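Local coordinates for sensory box/GGDEF domain protein (PDB 3LYX) that probably senses a signal through its N-terminal PAS domain, the part described here, and passes it to a GGDEF domain of the diguanylate cyclase family, at residues B[22-25]-B[26-30]; B[31-34]-B[35-38]; B[54-58]-B[59-63]. All blocks are in the same frame, centred on the assembly; numbering follows the deposited sequence.

Interaction 1 (B[22-25]-B[26-30]); sequences VTDL and QGFII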
loop_
_atom_site.group_PDB
_atom_site.type_symbol
_atom_site.label_atom_id
_atom_site.label_comp_id
_atom_site.label_asym_id
_atom_site.label_seq_id
_atom_site.Cartn_x
_atom_site.Cartn_y
_atom_site.Cartn_z
ATOM N N VAL B 22 -2.150 -6.370 -9.945
ATOM C CA VAL B 22 -1.456 -7.639 -10.094
ATOM C C VAL B 22 -1.883 -8.281 -11.415
ATOM O O VAL B 22 -3.076 -8.383 -11.686
ATOM C CB VAL B 22 -1.811 -8.576 -8.935
ATOM C CG1 VAL B 22 -0.985 -9.846 -9.019
ATOM C CG2 VAL B 22 -1.587 -7.858 -7.604
ATOM N N THR B 23 -0.913 -8.711 -12.225
ATOM C CA THR B 23 -1.203 -9.326 -13.525
ATOM C C THR B 23 -0.579 -10.702 -13.703
ATOM O O THR B 23 0.316 -11.092 -12.947
ATOM C CB THR B 23 -0.680 -8.456 -14.693
ATOM O OG1 THR B 23 0.724 -8.233 -14.521
ATOM C CG2 THR B 23 -1.403 -7.118 -14.748
ATOM N N ASP B 24 -1.051 -11.441 -14.707
ATOM C CA ASP B 24 -0.488 -12.755 -14.978
ATOM C C ASP B 24 0.638 -12.590 -15.982
ATOM O O ASP B 24 0.964 -11.469 -16.375
ATOM C CB ASP B 24 -1.539 -13.748 -15.514
ATOM C CG ASP B 24 -2.191 -13.298 -16.825
ATOM O OD1 ASP B 24 -1.596 -12.491 -17.575
ATOM O OD2 ASP B 24 -3.309 -13.780 -17.108
ATOM N N LEU B 25 1.237 -13.705 -16.385
ATOM C CA LEU B 25 2.342 -13.682 -17.330
ATOM C C LEU B 25 2.008 -12.989 -18.628
ATOM O O LEU B 25 2.907 -12.551 -19.343
ATOM C CB LEU B 25 2.804 -15.099 -17.647
ATOM C CG LEU B 25 3.590 -15.808 -16.550
ATOM C CD1 LEU B 25 4.017 -17.185 -17.057
ATOM C CD2 LEU B 25 4.808 -14.967 -16.175
ATOM N N GLN B 26 0.719 -12.883 -18.933
ATOM C CA GLN B 26 0.303 -12.242 -20.169
ATOM C C GLN B 26 -0.317 -10.859 -20.012
ATOM O O GLN B 26 -0.968 -10.357 -20.927
ATOM C CB GLN B 26 -0.638 -13.170 -20.915
ATOM C CG GLN B 26 -0.035 -14.554 -21.071
ATOM C CD GLN B 26 -0.674 -15.346 -22.176
ATOM O OE1 GLN B 26 -1.889 -15.537 -22.190
ATOM N NE2 GLN B 26 0.142 -15.819 -23.117
ATOM N N GLY B 27 -0.117 -10.247 -18.850
ATOM C CA GLY B 27 -0.632 -8.909 -18.623
ATOM C C GLY B 27 -2.117 -8.740 -18.364
ATOM O O GLY B 27 -2.651 -7.641 -18.537
ATOM N N PHE B 28 -2.793 -9.810 -17.966
ATOM C CA PHE B 28 -4.221 -9.728 -17.660
ATOM C C PHE B 28 -4.354 -9.519 -16.158
ATOM O O PHE B 28 -3.704 -10.199 -15.368
ATOM C CB PHE B 28 -4.939 -11.004 -18.115
ATOM C CG PHE B 28 -5.087 -11.093 -19.607
ATOM C CD1 PHE B 28 -6.081 -10.371 -20.260
ATOM C CD2 PHE B 28 -4.165 -11.803 -20.370
ATOM C CE1 PHE B 28 -6.150 -10.345 -21.657
ATOM C CE2 PHE B 28 -4.226 -11.782 -21.765
ATOM C CZ PHE B 28 -5.221 -11.049 -22.406
ATOM N N ILE B 29 -5.191 -8.567 -15.769
ATOM C CA ILE B 29 -5.367 -8.244 -14.357
ATOM C C ILE B 29 -5.974 -9.391 -13.566
ATOM O O ILE B 29 -7.014 -9.934 -13.933
ATOM C CB ILE B 29 -6.229 -6.971 -14.198
ATOM C CG1 ILE B 29 -5.573 -5.833 -14.990
ATOM C CG2 ILE B 29 -6.378 -6.605 -12.721
ATOM C CD1 ILE B 29 -6.311 -4.515 -14.947
ATOM N N ILE B 30 -5.303 -9.767 -12.484
ATOM C CA ILE B 30 -5.789 -10.845 -11.650
ATOM C C ILE B 30 -6.203 -10.346 -10.267
ATOM O O ILE B 30 -6.969 -11.006 -9.574
ATOM C CB ILE B 30 -4.741 -11.976 -11.538
ATOM C CG1 ILE B 30 -3.377 -11.399 -11.148
ATOM C CG2 ILE B 30 -4.660 -12.738 -12.858
ATOM C CD1 ILE B 30 -2.310 -12.462 -10.940
#

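Interaction 2 (B[31-34]-B[35-38]); sequences DWNK and GSET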
loop_
_atom_site.group_PDB
_atom_site.type_symbol
_atom_site.label_atom_id
_atom_site.label_comp_id
_atom_site.label_asym_id
_atom_site.label_seq_id
_atom_site.Cartn_x
_atom_site.Cartn_y
_atom_site.Cartn_z
ATOM N N ASP B 31 -5.694 -9.181 -9.871
ATOM C CA ASP B 31 -6.067 -8.566 -8.590
ATOM C C ASP B 31 -5.995 -7.053 -8.765
ATOM O O ASP B 31 -5.190 -6.537 -9.545
ATOM C CB ASP B 31 -5.188 -9.048 -7.428
ATOM C CG ASP B 31 -5.998 -9.251 -6.127
ATOM O OD1 ASP B 31 -5.513 -9.943 -5.212
ATOM O OD2 ASP B 31 -7.126 -8.723 -6.016
ATOM N N TRP B 32 -6.853 -6.351 -8.035
ATOM C CA TRP B 32 -7.007 -4.907 -8.157
ATOM C C TRP B 32 -7.522 -4.415 -6.804
ATOM O O TRP B 32 -8.501 -4.959 -6.297
ATOM C CB TRP B 32 -8.044 -4.702 -9.280
ATOM C CG TRP B 32 -8.478 -3.320 -9.649
ATOM C CD1 TRP B 32 -9.539 -2.630 -9.137
ATOM C CD2 TRP B 32 -7.935 -2.505 -10.690
ATOM N NE1 TRP B 32 -9.695 -1.439 -9.801
ATOM C CE2 TRP B 32 -8.722 -1.335 -10.759
ATOM C CE3 TRP B 32 -6.856 -2.651 -11.575
ATOM C CZ2 TRP B 32 -8.467 -0.316 -11.676
ATOM C CZ3 TRP B 32 -6.601 -1.638 -12.487
ATOM C CH2 TRP B 32 -7.405 -0.484 -12.531
ATOM N N ASN B 33 -6.873 -3.413 -6.210
ATOM C CA ASN B 33 -7.320 -2.903 -4.908
ATOM C C ASN B 33 -8.098 -1.602 -5.072
ATOM O O ASN B 33 -8.198 -1.066 -6.179
ATOM C CB ASN B 33 -6.123 -2.686 -3.967
ATOM C CG ASN B 33 -5.221 -1.542 -4.414
ATOM O OD1 ASN B 33 -5.224 -1.153 -5.580
ATOM N ND2 ASN B 33 -4.431 -1.010 -3.485
ATOM N N LYS B 34 -8.647 -1.093 -3.972
ATOM C CA LYS B 34 -9.432 0.139 -4.001
ATOM C C LYS B 34 -8.621 1.296 -4.556
ATOM O O LYS B 34 -9.148 2.151 -5.279
ATOM C CB LYS B 34 -9.926 0.492 -2.597
ATOM C CG LYS B 34 -10.731 -0.612 -1.907
ATOM C CD LYS B 34 -12.014 -0.955 -2.662
ATOM C CE LYS B 34 -12.775 -2.080 -1.963
ATOM N NZ LYS B 34 -14.060 -2.428 -2.646
ATOM N N GLY B 35 -7.335 1.321 -4.207
ATOM C CA GLY B 35 -6.456 2.369 -4.688
ATOM C C GLY B 35 -6.461 2.488 -6.201
ATOM O O GLY B 35 -6.446 3.591 -6.741
ATOM N N SER B 36 -6.484 1.352 -6.892
ATOM C CA SER B 36 -6.490 1.372 -8.351
ATOM C C SER B 36 -7.834 1.880 -8.868
ATOM O O SER B 36 -7.897 2.557 -9.894
ATOM C CB SER B 36 -6.193 -0.023 -8.902
ATOM O OG SER B 36 -4.865 -0.418 -8.584
ATOM N N GLU B 37 -8.909 1.556 -8.158
ATOM C CA GLU B 37 -10.227 2.028 -8.563
ATOM C C GLU B 37 -10.242 3.554 -8.516
ATOM O O GLU B 37 -10.735 4.205 -9.435
ATOM C CB GLU B 37 -11.319 1.470 -7.649
ATOM C CG GLU B 37 -12.637 2.240 -7.759
ATOM C CD GLU B 37 -13.831 1.472 -7.224
ATOM O OE1 GLU B 37 -13.688 0.756 -6.213
ATOM O OE2 GLU B 37 -14.921 1.599 -7.813
ATOM N N THR B 38 -9.688 4.115 -7.444
ATOM C CA THR B 38 -9.625 5.565 -7.276
ATOM C C THR B 38 -8.750 6.196 -8.346
ATOM O O THR B 38 -9.096 7.236 -8.904
ATOM C CB THR B 38 -9.045 5.965 -5.888
ATOM O OG1 THR B 38 -9.905 5.492 -4.843
ATOM C CG2 THR B 38 -8.934 7.482 -5.770
#

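Interaction 3 (B[54-58]-B[59-63]); sequences MLHVP and GDTEH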
loop_
_atom_site.group_PDB
_atom_site.type_symbol
_atom_site.label_atom_id
_atom_site.label_comp_id
_atom_site.label_asym_id
_atom_site.label_seq_id
_atom_site.Cartn_x
_atom_site.Cartn_y
_atom_site.Cartn_z
ATOM N N MET B 54 -5.265 -1.906 -21.155
ATOM C CA MET B 54 -6.458 -1.084 -21.315
ATOM C C MET B 54 -6.245 0.208 -20.505
ATOM O O MET B 54 -6.959 1.195 -20.696
ATOM C CB MET B 54 -7.720 -1.852 -20.858
ATOM C CG MET B 54 -8.264 -1.550 -19.468
ATOM S SD MET B 54 -9.858 -2.410 -19.099
ATOM C CE MET B 54 -10.936 -1.369 -19.902
ATOM N N LEU B 55 -5.228 0.203 -19.638
ATOM C CA LEU B 55 -4.896 1.367 -18.800
ATOM C C LEU B 55 -3.868 2.301 -19.456
ATOM O O LEU B 55 -3.583 3.390 -18.945
ATOM C CB LEU B 55 -4.346 0.913 -17.444
ATOM C CG LEU B 55 -5.184 -0.061 -16.612
ATOM C CD1 LEU B 55 -4.396 -0.453 -15.377
ATOM C CD2 LEU B 55 -6.523 0.575 -16.229
ATOM N N HIS B 56 -3.312 1.860 -20.581
ATOM C CA HIS B 56 -2.323 2.639 -21.325
ATOM C C HIS B 56 -3.003 3.507 -22.370
ATOM O O HIS B 56 -4.151 3.260 -22.763
ATOM C CB HIS B 56 -1.361 1.716 -22.080
ATOM C CG HIS B 56 -0.528 0.843 -21.199
ATOM N ND1 HIS B 56 0.058 -0.318 -21.655
ATOM C CD2 HIS B 56 -0.164 0.967 -19.902
ATOM C CE1 HIS B 56 0.745 -0.874 -20.673
ATOM N NE2 HIS B 56 0.626 -0.114 -19.599
ATOM N N VAL B 57 -2.285 4.526 -22.824
ATOM C CA VAL B 57 -2.786 5.383 -23.881
ATOM C C VAL B 57 -2.372 4.579 -25.109
ATOM O O VAL B 57 -1.194 4.261 -25.277
ATOM C CB VAL B 57 -2.086 6.745 -23.879
ATOM C CG1 VAL B 57 -2.628 7.611 -25.012
ATOM C CG2 VAL B 57 -2.305 7.419 -22.540
ATOM N N PRO B 58 -3.335 4.227 -25.973
ATOM C CA PRO B 58 -3.086 3.441 -27.187
ATOM C C PRO B 58 -1.662 3.404 -27.735
ATOM O O PRO B 58 -1.108 2.327 -27.958
ATOM C CB PRO B 58 -4.086 4.029 -28.171
ATOM C CG PRO B 58 -5.281 4.225 -27.283
ATOM C CD PRO B 58 -4.670 4.851 -26.033
ATOM N N GLY B 59 -1.060 4.568 -27.942
ATOM C CA GLY B 59 0.288 4.594 -28.484
ATOM C C GLY B 59 1.406 4.003 -27.636
ATOM O O GLY B 59 2.283 3.305 -28.156
ATOM N N ASP B 60 1.363 4.266 -26.331
ATOM C CA ASP B 60 2.399 3.824 -25.399
ATOM C C ASP B 60 2.612 2.333 -25.127
ATOM O O ASP B 60 3.734 1.913 -24.843
ATOM C CB ASP B 60 2.198 4.517 -24.049
ATOM C CG ASP B 60 2.004 6.017 -24.181
ATOM O OD1 ASP B 60 2.418 6.587 -25.214
ATOM O OD2 ASP B 60 1.444 6.633 -23.245
ATOM N N THR B 61 1.551 1.538 -25.207
ATOM C CA THR B 61 1.628 0.116 -24.885
ATOM C C THR B 61 2.863 -0.684 -25.261
ATOM O O THR B 61 3.577 -1.178 -24.382
ATOM C CB THR B 61 0.400 -0.641 -25.415
ATOM O OG1 THR B 61 -0.778 -0.108 -24.803
ATOM C CG2 THR B 61 0.503 -2.131 -25.078
ATOM N N GLU B 62 3.121 -0.837 -26.554
ATOM C CA GLU B 62 4.273 -1.622 -26.977
ATOM C C GLU B 62 5.593 -1.138 -26.385
ATOM O O GLU B 62 6.434 -1.950 -25.991
ATOM C CB GLU B 62 4.340 -1.670 -28.509
ATOM C CG GLU B 62 3.164 -2.434 -29.132
ATOM C CD GLU B 62 3.334 -2.703 -30.620
ATOM O OE1 GLU B 62 3.465 -1.732 -31.397
ATOM O OE2 GLU B 62 3.333 -3.890 -31.013
ATOM N N HIS B 63 5.767 0.177 -26.289
ATOM C CA HIS B 63 6.998 0.738 -25.731
ATOM C C HIS B 63 7.134 0.391 -24.241
ATOM O O HIS B 63 8.153 -0.148 -23.799
ATOM C CB HIS B 63 7.017 2.264 -25.919
ATOM C CG HIS B 63 8.187 2.941 -25.269
ATOM N ND1 HIS B 63 9.487 2.749 -25.685
ATOM C CD2 HIS B 63 8.252 3.787 -24.212
ATOM C CE1 HIS B 63 10.304 3.446 -24.912
ATOM N NE2 HIS B 63 9.579 4.083 -24.009
HETATM O O HOH W 1 0.183 4.920 -21.656
#

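Interaction 1 (B[22-25]-B[26-30])
Thr23 and Ile29 face each other as an antiparallel non-hydrogen-bonded pair, their CA atoms 4.4 Å apart, and the chain between them reverses through a type I beta turn from Asp24 to Gly27. Two backbone bonds flank the pair: Ile30 N gives a nearly straight hydrogen bond to Val22 O, and Asp24 N gives another to Phe28 O. Gly27 N closes the turn on Asp24 O at 3.0 Å, and Gly27 itself sits at positive phi (76°). Together these bonds form the hairpin of strands 19-24 and 29-32, at the edge of the antiparallel PAS sheet, where Thr23 also pairs with Ala111 of strand 108-117.

The carboxylate of Asp24 folds back over the turn because CG lies between the backbone N and the carbonyl carbon (chi1 60°). Its OD1 accepts from Gln26 N at 2.7 Å and from Phe28 N at 3.0 Å. The two donors arrive from opposite faces of the carboxylate plane, so one oxygen of the residue that opens the turn holds an amide within it and the amide just after it. OD2 rests 3.4 Å from Phe28 CB, and the Phe28 ring lies alongside the carboxylate with the planes 70° apart. Farther down the ladder the contact is apolar: Val22 CG1 meets Ile30 CD1 at 3.5 Å, while Ile30 CG1 passes close by the carbonyl of Val22.

Interaction 2 (B[31-34]-B[35-38])
Ser36 CB sits over the six-membered ring of Trp32, 3.4 Å from its centroid and 13° off the ring normal, a CH-pi contact that brings the first turn of helix 34-40 down on the indole. This is the tight side. CG anti to the backbone N (chi1 178°) carries the indole out along the helix. Trp32 CZ2 lies 3.4 Å from Ser36 O. The indole NE1 is bound outside the contact by Tyr42 O, and Ala47 of helix 44-47 packs against the same side chain.

Where strand 29-32 gives way to the helix, Asn33 is the N-cap residue. Its OD1 takes the capping bond from Ser36 N at 3.1 Å, the donor standing 47° out of the carbonyl plane, and Asn33 O adds a weak bond from the same amide. The buried cap is held from several sides: Ile20 N also donates to OD1, while ND2 gives hydrogen bonds to Asp18 O and Phe13 O. Ser36 OG is hydrogen-bonded to Ile20 O, linking the capped turn to strand 19-24, and lies 3.1 Å from Asn33 OD1.

The solvent side is looser. Thr38 N bonds to Lys34 O at 3.0 Å in ordinary helical fashion, and Thr38 OG1 adds only a weak, 3.5 Å bond to Lys34 O. Lys34, bent at chi2, runs past Glu37, and Lys34 NZ stays 4.8 Å from Glu37 OE1, with the like charge of Lys44 NZ also close by; any attraction to Glu37 probably acts at a distance.

Interaction 3 (B[54-58]-B[59-63])
Direct hydrogen bonds join His56 to Thr61 and Val57 to Asp60. Thr61 OG1 lies in the plane of the imidazole at its edge, 3.3 Å from His56 ND1, and the two side chains cross at about a right angle. OG1 is placed there by its position anti to the carbonyl carbon of Thr61 (chi1 -61°), which also leaves it 3.3 Å from His56 CB. In the backbone, Asp60 N donates to Val57 O over 2.8 Å, drawing the chain around Pro58 and Gly59.

A water supplies a second bridge. It accepts from Val57 N at 2.8 Å and donates to Asp60 OD2 at 2.7 Å, so the Asp60 carboxylate reaches the Val57 amide indirectly. The other oxygen, OD1, forms a salt bridge with Arg83 of strand 78-85.

Van der Waals contact is slight: the side chains of Val57 and Asp60 run side by side, with Val57 CB 3.6 Å from Asp60 OD2. Pro58 turns outward at the surface, but its side chain also touches Leu85. Held by direct and water-mediated bonds, residues 56-61 make the bend that leads from the loop after helix 44-47 into the long helix 61-75 of the PAS fold.

From the N terminus, the three contacts follow in series, without nesting or crossing. Interaction 1 closes the hairpin loop between strands 19-24 and 29-32. Interaction 2 begins at the next residue, where strand 29-32 passes into helix 34-40; the two touch through a probable hydrogen bond from Val22 N to Asp31 O, and strand 29-32 thus serves both. Interaction 3 comes after helix 44-47 and closes the bend into helix 61-75. It packs against interaction 2 where Leu55 CD1 meets Trp32 CZ3, but its nearest atoms stay about 5 Å from interaction 1. Interactions 1 and 2 lie at the 29-32 edge of the sheet, while interaction 3 touches strand 78-85 at its other edge.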